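PDB 4NES: UDP-N-acetylglucosamine 2-epimerase from Methanocaldococcus jannaschii, which probably catalyses the reversible epimerization at C-2 of UDP-N-acetylglucosamine, giving UDP-N-acetylmannosamine, the activated donor of ManNAc residues. Local coordinates for residues D112-R121 against R133-F144; N55-G63 against M74-E85. All blocks are in the same frame, centred on the assembly; numbering follows the deposited sequence.

Contact 1: residues D112-R121 against R133-F144; sequences DVAHVEAGLR and RVLTDHISSYLF
H115 and F144 lie on neighbouring parallel strands joined by backbone bonds. H115 N donates to Y142 O at 2.9 Å, and F144 N to H115 O. V113 O takes S141 N and Y142 N, and F144 O receives A118 N.

Polar groups converge on D137. H115 CG stands anti to the backbone N (chi1 -171°), which turns the ring to the helix, and ND1 donates in the ring plane to D137 OD1 at 2.6 Å. R121 NH1 and NH2 both reach D137 OD2 at 2.9 Å, end-on, the guanidinium and carboxylate nearly coplanar, and the backbone N-H of G119 adds a third bond. Replacing D137 by an alanine removes both oxygens and would probably leave R121 with E157 but not this second carboxylate, and H115 ND1 and G119 N without their acceptor.

Apolar contacts fill in. T136 CG2 sits over the H115 ring, 3.5 Å from its centroid, in a CH-pi contact. V134 CG2 covers one face of the R121 guanidinium. On the other side of the sheet, A114 CB meets F144 CE2 at the ring edge.

This is a beta-alpha-beta crossover of a GT-B Rossmann-like domain: strand 112-116, helix 128-138, strand 142-145.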
loop_
_atom_site.group_PDB
_atom_site.type_symbol
_atom_site.label_atom_id
_atom_site.label_comp_id
_atom_site.label_asym_id
_atom_site.label_seq_id
_atom_site.Cartn_x
_atom_site.Cartn_y
_atom_site.Cartn_z
ATOM N N ASP A 112 -9.914 3.431 11.693
ATOM C CA ASP A 112 -10.032 4.486 10.684
ATOM C C ASP A 112 -8.752 5.310 10.558
ATOM O O ASP A 112 -8.171 5.745 11.561
ATOM C CB ASP A 112 -11.194 5.430 11.008
ATOM C CG ASP A 112 -12.558 4.795 10.788
ATOM O OD1 ASP A 112 -12.637 3.651 10.297
ATOM O OD2 ASP A 112 -13.566 5.461 11.110
ATOM N N VAL A 113 -8.330 5.534 9.318
ATOM C CA VAL A 113 -7.156 6.350 9.037
ATOM C C VAL A 113 -7.569 7.715 8.494
ATOM O O VAL A 113 -8.358 7.808 7.540
ATOM C CB VAL A 113 -6.249 5.654 8.009
ATOM C CG1 VAL A 113 -5.094 6.561 7.599
ATOM C CG2 VAL A 113 -5.738 4.330 8.578
ATOM N N ALA A 114 -7.047 8.770 9.110
ATOM C CA ALA A 114 -7.248 10.124 8.612
ATOM C C ALA A 114 -5.940 10.625 8.022
ATOM O O ALA A 114 -4.935 10.720 8.722
ATOM C CB ALA A 114 -7.700 11.039 9.737
ATOM N N HIS A 115 -5.953 10.924 6.730
ATOM C CA HIS A 115 -4.756 11.343 6.019
ATOM C C HIS A 115 -4.784 12.840 5.768
ATOM O O HIS A 115 -5.604 13.342 4.989
ATOM C CB HIS A 115 -4.631 10.596 4.689
ATOM C CG HIS A 115 -3.326 10.814 4.006
ATOM N ND1 HIS A 115 -3.161 10.626 2.646
ATOM C CD2 HIS A 115 -2.108 11.175 4.480
ATOM C CE1 HIS A 115 -1.911 10.877 2.316
ATOM N NE2 HIS A 115 -1.247 11.218 3.414
ATOM N N VAL A 116 -3.867 13.538 6.427
ATOM C CA VAL A 116 -3.719 14.976 6.277
ATOM C C VAL A 116 -2.786 15.229 5.099
ATOM O O VAL A 116 -1.714 14.628 5.021
ATOM C CB VAL A 116 -3.149 15.585 7.567
ATOM C CG1 VAL A 116 -2.955 17.102 7.431
ATOM C CG2 VAL A 116 -4.057 15.267 8.751
ATOM N N GLU A 117 -3.217 16.088 4.179
ATOM C CA GLU A 117 -2.508 16.384 2.925
ATOM C C GLU A 117 -2.653 15.211 1.949
ATOM O O GLU A 117 -1.673 14.646 1.451
ATOM C CB GLU A 117 -1.047 16.792 3.157
ATOM C CG GLU A 117 -0.427 17.546 1.992
ATOM C CD GLU A 117 1.050 17.806 2.205
ATOM O OE1 GLU A 117 1.868 16.864 2.064
ATOM O OE2 GLU A 117 1.388 18.961 2.523
ATOM N N ALA A 118 -3.907 14.871 1.677
ATOM C CA ALA A 118 -4.283 13.773 0.810
ATOM C C ALA A 118 -4.446 14.250 -0.632
ATOM O O ALA A 118 -4.850 15.371 -0.877
ATOM C CB ALA A 118 -5.589 13.176 1.318
ATOM N N GLY A 119 -4.141 13.377 -1.583
ATOM C CA GLY A 119 -4.490 13.622 -2.967
ATOM C C GLY A 119 -3.448 14.341 -3.798
ATOM O O GLY A 119 -3.658 14.564 -4.989
ATOM N N LEU A 120 -2.335 14.737 -3.190
ATOM C CA LEU A 120 -1.269 15.369 -3.965
ATOM C C LEU A 120 -0.672 14.332 -4.920
ATOM O O LEU A 120 -0.467 13.172 -4.542
ATOM C CB LEU A 120 -0.180 15.936 -3.059
ATOM C CG LEU A 120 -0.478 17.224 -2.287
ATOM C CD1 LEU A 120 -1.633 17.067 -1.339
ATOM C CD2 LEU A 120 0.770 17.659 -1.527
ATOM N N ARG A 121 -0.416 14.731 -6.164
ATOM C CA ARG A 121 0.176 13.817 -7.143
ATOM C C ARG A 121 1.228 14.513 -7.994
ATOM O O ARG A 121 0.968 15.572 -8.567
ATOM C CB ARG A 121 -0.901 13.228 -8.067
ATOM C CG ARG A 121 -2.002 12.412 -7.374
ATOM C CD ARG A 121 -1.465 11.067 -6.885
ATOM N NE ARG A 121 -2.515 10.252 -6.283
ATOM C CZ ARG A 121 -2.814 10.242 -4.988
ATOM N NH1 ARG A 121 -2.143 11.004 -4.129
ATOM N NH2 ARG A 121 -3.795 9.459 -4.550
ATOM N N ARG A 133 2.058 8.141 -0.742
ATOM C CA ARG A 133 0.846 8.939 -0.692
ATOM C C ARG A 133 -0.317 8.256 -1.406
ATOM O O ARG A 133 -1.435 8.276 -0.903
ATOM C CB ARG A 133 1.092 10.328 -1.275
ATOM C CG ARG A 133 0.088 11.379 -0.825
ATOM C CD ARG A 133 0.320 12.726 -1.517
ATOM N NE ARG A 133 1.725 13.135 -1.494
ATOM C CZ ARG A 133 2.562 12.980 -2.520
ATOM N NH1 ARG A 133 2.127 12.447 -3.653
ATOM N NH2 ARG A 133 3.832 13.364 -2.427
ATOM N N VAL A 134 -0.056 7.670 -2.567
ATOM C CA VAL A 134 -1.098 6.963 -3.311
ATOM C C VAL A 134 -1.644 5.798 -2.484
ATOM O O VAL A 134 -2.858 5.665 -2.315
ATOM C CB VAL A 134 -0.595 6.458 -4.677
ATOM C CG1 VAL A 134 -1.622 5.521 -5.323
ATOM C CG2 VAL A 134 -0.291 7.617 -5.613
ATOM N N LEU A 135 -0.753 4.982 -1.934
ATOM C CA LEU A 135 -1.192 3.830 -1.153
ATOM C C LEU A 135 -1.979 4.260 0.078
ATOM O O LEU A 135 -3.051 3.727 0.374
ATOM C CB LEU A 135 0.003 2.969 -0.750
ATOM C CG LEU A 135 0.745 2.323 -1.921
ATOM C CD1 LEU A 135 1.806 1.377 -1.395
ATOM C CD2 LEU A 135 -0.202 1.586 -2.849
ATOM N N THR A 136 -1.466 5.269 0.779
ATOM C CA THR A 136 -2.138 5.766 1.971
ATOM C C THR A 136 -3.529 6.293 1.634
ATOM O O THR A 136 -4.494 6.015 2.364
ATOM C CB THR A 136 -1.308 6.862 2.648
ATOM O OG1 THR A 136 -0.073 6.300 3.110
ATOM C CG2 THR A 136 -2.052 7.436 3.834
ATOM N N ASP A 137 -3.640 7.046 0.542
ATOM C CA ASP A 137 -4.942 7.593 0.153
ATOM C C ASP A 137 -5.961 6.472 -0.049
ATOM O O ASP A 137 -7.129 6.627 0.295
ATOM C CB ASP A 137 -4.835 8.456 -1.118
ATOM C CG ASP A 137 -4.224 9.826 -0.861
ATOM O OD1 ASP A 137 -4.230 10.275 0.299
ATOM O OD2 ASP A 137 -3.760 10.455 -1.837
ATOM N N HIS A 138 -5.524 5.336 -0.586
ATOM C CA HIS A 138 -6.455 4.266 -0.874
ATOM C C HIS A 138 -6.853 3.416 0.320
ATOM O O HIS A 138 -7.715 2.551 0.194
ATOM C CB HIS A 138 -5.932 3.408 -2.022
ATOM C CG HIS A 138 -6.100 4.061 -3.345
ATOM N ND1 HIS A 138 -7.215 3.882 -4.125
ATOM C CD2 HIS A 138 -5.319 4.958 -4.004
ATOM C CE1 HIS A 138 -7.114 4.616 -5.223
ATOM N NE2 HIS A 138 -5.965 5.278 -5.166
ATOM N N ILE A 139 -6.247 3.664 1.477
ATOM C CA ILE A 139 -6.710 2.999 2.696
ATOM C C ILE A 139 -7.189 3.984 3.760
ATOM O O ILE A 139 -7.379 3.611 4.921
ATOM C CB ILE A 139 -5.658 2.031 3.279
ATOM C CG1 ILE A 139 -4.289 2.699 3.326
ATOM C CG2 ILE A 139 -5.616 0.735 2.469
ATOM C CD1 ILE A 139 -3.215 1.828 3.940
ATOM N N SER A 140 -7.415 5.231 3.366
ATOM C CA SER A 140 -7.858 6.255 4.312
ATOM C C SER A 140 -9.373 6.348 4.395
ATOM O O SER A 140 -10.067 6.200 3.395
ATOM C CB SER A 140 -7.307 7.619 3.898
ATOM O OG SER A 140 -5.909 7.670 4.082
ATOM N N SER A 141 -9.874 6.622 5.596
ATOM C CA SER A 141 -11.294 6.862 5.802
ATOM C C SER A 141 -11.654 8.346 5.707
ATOM O O SER A 141 -12.784 8.695 5.356
ATOM C CB SER A 141 -11.723 6.302 7.154
ATOM O OG SER A 141 -11.694 4.887 7.129
ATOM N N TYR A 142 -10.694 9.209 6.016
ATOM C CA TYR A 142 -10.851 10.649 5.846
ATOM C C TYR A 142 -9.664 11.130 5.035
ATOM O O TYR A 142 -8.510 10.856 5.391
ATOM C CB TYR A 142 -10.849 11.375 7.193
ATOM C CG TYR A 142 -11.924 10.942 8.153
ATOM C CD1 TYR A 142 -11.738 9.835 8.968
ATOM C CD2 TYR A 142 -13.113 11.656 8.269
ATOM C CE1 TYR A 142 -12.707 9.440 9.858
ATOM C CE2 TYR A 142 -14.093 11.258 9.166
ATOM C CZ TYR A 142 -13.878 10.152 9.954
ATOM O OH TYR A 142 -14.838 9.740 10.854
ATOM N N LEU A 143 -9.942 11.868 3.962
ATOM C CA LEU A 143 -8.896 12.377 3.083
ATOM C C LEU A 143 -8.974 13.885 3.114
ATOM O O LEU A 143 -9.901 14.480 2.556
ATOM C CB LEU A 143 -9.071 11.847 1.665
ATOM C CG LEU A 143 -8.793 10.343 1.634
ATOM C CD1 LEU A 143 -10.065 9.530 1.624
ATOM C CD2 LEU A 143 -7.903 9.961 0.471
ATOM N N PHE A 144 -8.026 14.492 3.813
ATOM C CA PHE A 144 -8.021 15.937 3.978
ATOM C C PHE A 144 -7.164 16.548 2.885
ATOM O O PHE A 144 -5.945 16.646 3.007
ATOM C CB PHE A 144 -7.540 16.302 5.385
ATOM C CG PHE A 144 -8.459 15.809 6.459
ATOM C CD1 PHE A 144 -9.745 16.317 6.552
ATOM C CD2 PHE A 144 -8.064 14.813 7.346
ATOM C CE1 PHE A 144 -10.618 15.869 7.529
ATOM C CE2 PHE A 144 -8.928 14.364 8.332
ATOM C CZ PHE A 144 -10.209 14.887 8.421
HETATM O O HOH W 1 -9.145 3.828 7.022
HETATM O O HOH W 2 1.378 14.489 0.872
#

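Contact 2: residues N55-G63 against M74-E85; sequences NPKYNLNIG and MLIEIEKVLLKE
Y58 and L60 face helix 67-85 from the short strand 58-59 and the loop after it, with the CA atoms of L60 and E77 6.6 Å apart.

Apolar side chains make most of the contact. The Y58 ring lays one face on V81. V81 CG1 is 3.7 Å from the ring centroid and offset toward the rim, a CH-pi contact. L60 follows one turn back along the helix. Its CD1 touches I78 CG1 at 3.6 Å and rests against E77 CB, while CD2 reaches V81 CG2. V81 is shared, since its CG2 touches both the ring and L60. I62 CG1 lies across the CG of M74, modelled as selenomethionine, at 3.9 Å, and I62 CD1 meets the CG of E77.

Polar groups gather at the C-terminal end of the helix. The modelled Y58 OH to E85 OE2 hydrogen bond, at the ring edge, is very short, at 2.4 Å, and its length is doubtful. The E85 chain bends at chi2 (-63°), which brings the carboxylate back to the tyrosine. K57 runs out extended, and its NZ forms a long salt bridge of 3.6 Å to E85 OE2. Two waters also link K57 NZ and E85, some of their bonds weak. E85 OE1 has a further partner in K2. Two turns earlier, another water bridges L60 O and E77 OE1.

Strand 58-59 is the outermost strand beside 30-34, and V81 also touches I33 there. The helix packs M74 and L75 on helix 97-108, and E79 bonds to T66, G68 and E69 of the second subunit.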
loop_
_atom_site.group_PDB
_atom_site.type_symbol
_atom_site.label_atom_id
_atom_site.label_comp_id
_atom_site.label_asym_id
_atom_site.label_seq_id
_atom_site.Cartn_x
_atom_site.Cartn_y
_atom_site.Cartn_z
ATOM N N ASN A 55 5.571 15.898 24.624
ATOM C CA ASN A 55 6.364 14.703 24.384
ATOM C C ASN A 55 5.493 13.587 23.838
ATOM O O ASN A 55 4.369 13.382 24.303
ATOM C CB ASN A 55 7.017 14.214 25.676
ATOM C CG ASN A 55 7.815 15.287 26.373
ATOM O OD1 ASN A 55 8.508 16.078 25.734
ATOM N ND2 ASN A 55 7.722 15.321 27.698
ATOM N N PRO A 56 6.008 12.859 22.842
ATOM C CA PRO A 56 5.304 11.657 22.400
ATOM C C PRO A 56 5.113 10.675 23.554
ATOM O O PRO A 56 5.972 10.575 24.437
ATOM C CB PRO A 56 6.268 11.057 21.377
ATOM C CG PRO A 56 6.998 12.233 20.817
ATOM C CD PRO A 56 7.189 13.152 22.006
ATOM N N LYS A 57 3.992 9.962 23.549
ATOM C CA LYS A 57 3.771 8.908 24.530
ATOM C C LYS A 57 4.620 7.682 24.200
ATOM O O LYS A 57 5.072 6.966 25.101
ATOM C CB LYS A 57 2.290 8.531 24.587
ATOM C CG LYS A 57 1.960 7.540 25.688
ATOM C CD LYS A 57 0.469 7.322 25.813
ATOM C CE LYS A 57 0.178 6.262 26.862
ATOM N NZ LYS A 57 -1.278 6.188 27.184
ATOM N N TYR A 58 4.835 7.446 22.906
ATOM C CA TYR A 58 5.642 6.322 22.443
ATOM C C TYR A 58 6.725 6.805 21.502
ATOM O O TYR A 58 6.468 7.620 20.612
ATOM C CB TYR A 58 4.779 5.277 21.719
ATOM C CG TYR A 58 3.837 4.559 22.643
ATOM C CD1 TYR A 58 4.252 3.437 23.340
ATOM C CD2 TYR A 58 2.539 5.010 22.835
ATOM C CE1 TYR A 58 3.402 2.774 24.205
ATOM C CE2 TYR A 58 1.678 4.352 23.705
ATOM C CZ TYR A 58 2.117 3.237 24.384
ATOM O OH TYR A 58 1.273 2.572 25.251
ATOM N N ASN A 59 7.936 6.302 21.718
ATOM C CA ASN A 59 9.050 6.493 20.798
ATOM C C ASN A 59 9.518 5.120 20.347
ATOM O O ASN A 59 9.952 4.303 21.167
ATOM C CB ASN A 59 10.189 7.231 21.495
ATOM C CG ASN A 59 9.838 8.657 21.816
ATOM O OD1 ASN A 59 9.871 9.531 20.946
ATOM N ND2 ASN A 59 9.513 8.916 23.082
ATOM N N LEU A 60 9.412 4.848 19.052
ATOM C CA LEU A 60 9.688 3.505 18.549
ATOM C C LEU A 60 11.158 3.301 18.165
ATOM O O LEU A 60 11.608 2.166 18.001
ATOM C CB LEU A 60 8.771 3.179 17.365
ATOM C CG LEU A 60 7.283 3.425 17.625
ATOM C CD1 LEU A 60 6.444 2.966 16.451
ATOM C CD2 LEU A 60 6.830 2.740 18.904
ATOM N N ASN A 61 11.892 4.406 18.027
ATOM C CA ASN A 61 13.341 4.371 17.794
ATOM C C ASN A 61 13.745 3.589 16.537
ATOM O O ASN A 61 14.734 2.859 16.545
ATOM C CB ASN A 61 14.064 3.805 19.021
ATOM C CG ASN A 61 13.724 4.550 20.294
ATOM O OD1 ASN A 61 13.314 3.947 21.290
ATOM N ND2 ASN A 61 13.897 5.861 20.277
ATOM N N ILE A 62 12.984 3.754 15.457
ATOM C CA ILE A 62 13.234 3.016 14.221
ATOM C C ILE A 62 14.445 3.572 13.479
ATOM O O ILE A 62 15.321 2.824 13.028
ATOM C CB ILE A 62 12.019 3.070 13.279
ATOM C CG1 ILE A 62 10.755 2.567 13.984
ATOM C CG2 ILE A 62 12.292 2.262 12.010
ATOM C CD1 ILE A 62 10.865 1.148 14.498
ATOM N N GLY A 63 14.479 4.892 13.324
ATOM C CA GLY A 63 15.599 5.539 12.667
ATOM C C GLY A 63 15.749 5.195 11.205
ATOM O O GLY A 63 14.764 4.916 10.508
HETATM N N MSE A 74 8.712 -0.547 11.272
HETATM C CA MSE A 74 7.591 0.311 11.639
HETATM C C MSE A 74 6.276 -0.454 11.735
HETATM O O MSE A 74 5.510 -0.230 12.665
HETATM C CB MSE A 74 7.441 1.477 10.659
HETATM C CG MSE A 74 8.541 2.505 10.725
HETATM SE SE MSE A 74 8.446 3.763 9.236
HETATM C CE MSE A 74 9.848 4.952 9.861
ATOM N N LEU A 75 6.002 -1.352 10.786
ATOM C CA LEU A 75 4.771 -2.147 10.854
ATOM C C LEU A 75 4.743 -2.977 12.128
ATOM O O LEU A 75 3.720 -3.040 12.816
ATOM C CB LEU A 75 4.630 -3.093 9.655
ATOM C CG LEU A 75 4.506 -2.478 8.261
ATOM C CD1 LEU A 75 4.284 -3.567 7.211
ATOM C CD2 LEU A 75 3.378 -1.467 8.212
ATOM N N ILE A 76 5.861 -3.625 12.442
ATOM C CA ILE A 76 5.934 -4.435 13.656
ATOM C C ILE A 76 5.707 -3.604 14.916
ATOM O O ILE A 76 4.890 -3.965 15.769
ATOM C CB ILE A 76 7.285 -5.173 13.754
ATOM C CG1 ILE A 76 7.420 -6.161 12.599
ATOM C CG2 ILE A 76 7.407 -5.903 15.082
ATOM C CD1 ILE A 76 8.853 -6.524 12.288
ATOM N N GLU A 77 6.414 -2.489 15.027
ATOM C CA GLU A 77 6.398 -1.726 16.269
ATOM C C GLU A 77 5.157 -0.861 16.436
ATOM O O GLU A 77 4.648 -0.729 17.549
ATOM C CB GLU A 77 7.662 -0.874 16.399
ATOM C CG GLU A 77 8.936 -1.700 16.496
ATOM C CD GLU A 77 8.927 -2.663 17.665
ATOM O OE1 GLU A 77 8.522 -2.256 18.770
ATOM O OE2 GLU A 77 9.343 -3.823 17.480
ATOM N N ILE A 78 4.654 -0.293 15.345
ATOM C CA ILE A 78 3.424 0.484 15.428
ATOM C C ILE A 78 2.279 -0.448 15.802
ATOM O O ILE A 78 1.420 -0.092 16.597
ATOM C CB ILE A 78 3.101 1.217 14.106
ATOM C CG1 ILE A 78 4.100 2.337 13.848
ATOM C CG2 ILE A 78 1.710 1.822 14.124
ATOM C CD1 ILE A 78 3.916 2.985 12.483
ATOM N N GLU A 79 2.268 -1.658 15.255
ATOM C CA GLU A 79 1.178 -2.569 15.566
ATOM C C GLU A 79 1.139 -2.943 17.041
ATOM O O GLU A 79 0.060 -3.057 17.617
ATOM C CB GLU A 79 1.244 -3.825 14.709
ATOM C CG GLU A 79 0.053 -4.735 14.953
ATOM C CD GLU A 79 0.061 -5.959 14.095
ATOM O OE1 GLU A 79 0.999 -6.765 14.244
ATOM O OE2 GLU A 79 -0.878 -6.113 13.280
ATOM N N LYS A 80 2.303 -3.123 17.658
ATOM C CA LYS A 80 2.347 -3.419 19.087
ATOM C C LYS A 80 1.655 -2.326 19.899
ATOM O O LYS A 80 0.861 -2.617 20.804
ATOM C CB LYS A 80 3.788 -3.578 19.558
ATOM C CG LYS A 80 4.471 -4.843 19.069
ATOM C CD LYS A 80 5.937 -4.848 19.500
ATOM C CE LYS A 80 6.676 -6.059 18.969
ATOM N NZ LYS A 80 8.133 -5.972 19.284
ATOM N N VAL A 81 1.930 -1.069 19.559
ATOM C CA VAL A 81 1.296 0.046 20.242
ATOM C C VAL A 81 -0.204 0.108 19.983
ATOM O O VAL A 81 -0.987 0.264 20.922
ATOM C CB VAL A 81 1.933 1.381 19.851
ATOM C CG1 VAL A 81 1.193 2.521 20.541
ATOM C CG2 VAL A 81 3.408 1.393 20.228
ATOM N N LEU A 82 -0.615 -0.035 18.725
ATOM C CA LEU A 82 -2.036 0.091 18.400
ATOM C C LEU A 82 -2.881 -1.050 18.966
ATOM O O LEU A 82 -4.049 -0.842 19.311
ATOM C CB LEU A 82 -2.265 0.257 16.893
ATOM C CG LEU A 82 -1.662 1.522 16.273
ATOM C CD1 LEU A 82 -2.040 1.620 14.806
ATOM C CD2 LEU A 82 -2.081 2.786 17.027
ATOM N N LEU A 83 -2.302 -2.245 19.065
ATOM C CA LEU A 83 -2.981 -3.367 19.718
ATOM C C LEU A 83 -3.210 -3.119 21.208
ATOM O O LEU A 83 -4.191 -3.604 21.780
ATOM C CB LEU A 83 -2.189 -4.660 19.526
ATOM C CG LEU A 83 -2.314 -5.300 18.144
ATOM C CD1 LEU A 83 -1.331 -6.450 17.994
ATOM C CD2 LEU A 83 -3.736 -5.780 17.897
ATOM N N LYS A 84 -2.301 -2.377 21.834
ATOM C CA LYS A 84 -2.418 -2.059 23.247
ATOM C C LYS A 84 -3.369 -0.898 23.481
ATOM O O LYS A 84 -4.263 -0.982 24.328
ATOM C CB LYS A 84 -1.054 -1.719 23.830
ATOM C CG LYS A 84 -1.140 -1.173 25.238
ATOM C CD LYS A 84 0.222 -0.740 25.741
ATOM C CE LYS A 84 0.147 -0.296 27.185
ATOM N NZ LYS A 84 1.492 0.021 27.724
ATOM N N GLU A 85 -3.180 0.180 22.726
ATOM C CA GLU A 85 -3.903 1.425 22.966
ATOM C C GLU A 85 -5.276 1.490 22.313
ATOM O O GLU A 85 -6.159 2.203 22.786
ATOM C CB GLU A 85 -3.049 2.632 22.549
ATOM C CG GLU A 85 -1.782 2.803 23.378
ATOM C CD GLU A 85 -2.048 3.085 24.857
ATOM O OE1 GLU A 85 -3.200 3.402 25.229
ATOM O OE2 GLU A 85 -1.090 2.992 25.650
HETATM O O HOH W 3 -2.874 6.392 24.928
HETATM O O HOH W 4 -0.565 3.399 28.679
HETATM O O HOH W 5 10.425 0.079 19.433
#

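Both contacts belong to the same parallel sheet and follow each other along the chain without nesting or crossing. Contact 2 comes first. It closes a loop that holds the first turns of helix 67-85, folding the rest of that helix back on edge strand 58-59 and the residues after it. The chain then enters strand 89-93, in the middle of the sheet, and helix 97-108. Contact 1 follows, closing the loop between strand 112-116 and helix 128-138 and carrying on into strand 142-145. The centres of contact 1 and contact 2 are about 20 Å apart. Helix 97-108 touches residues of both contacts, M74 in one and T136 in the other. Residues of both also meet the second subunit.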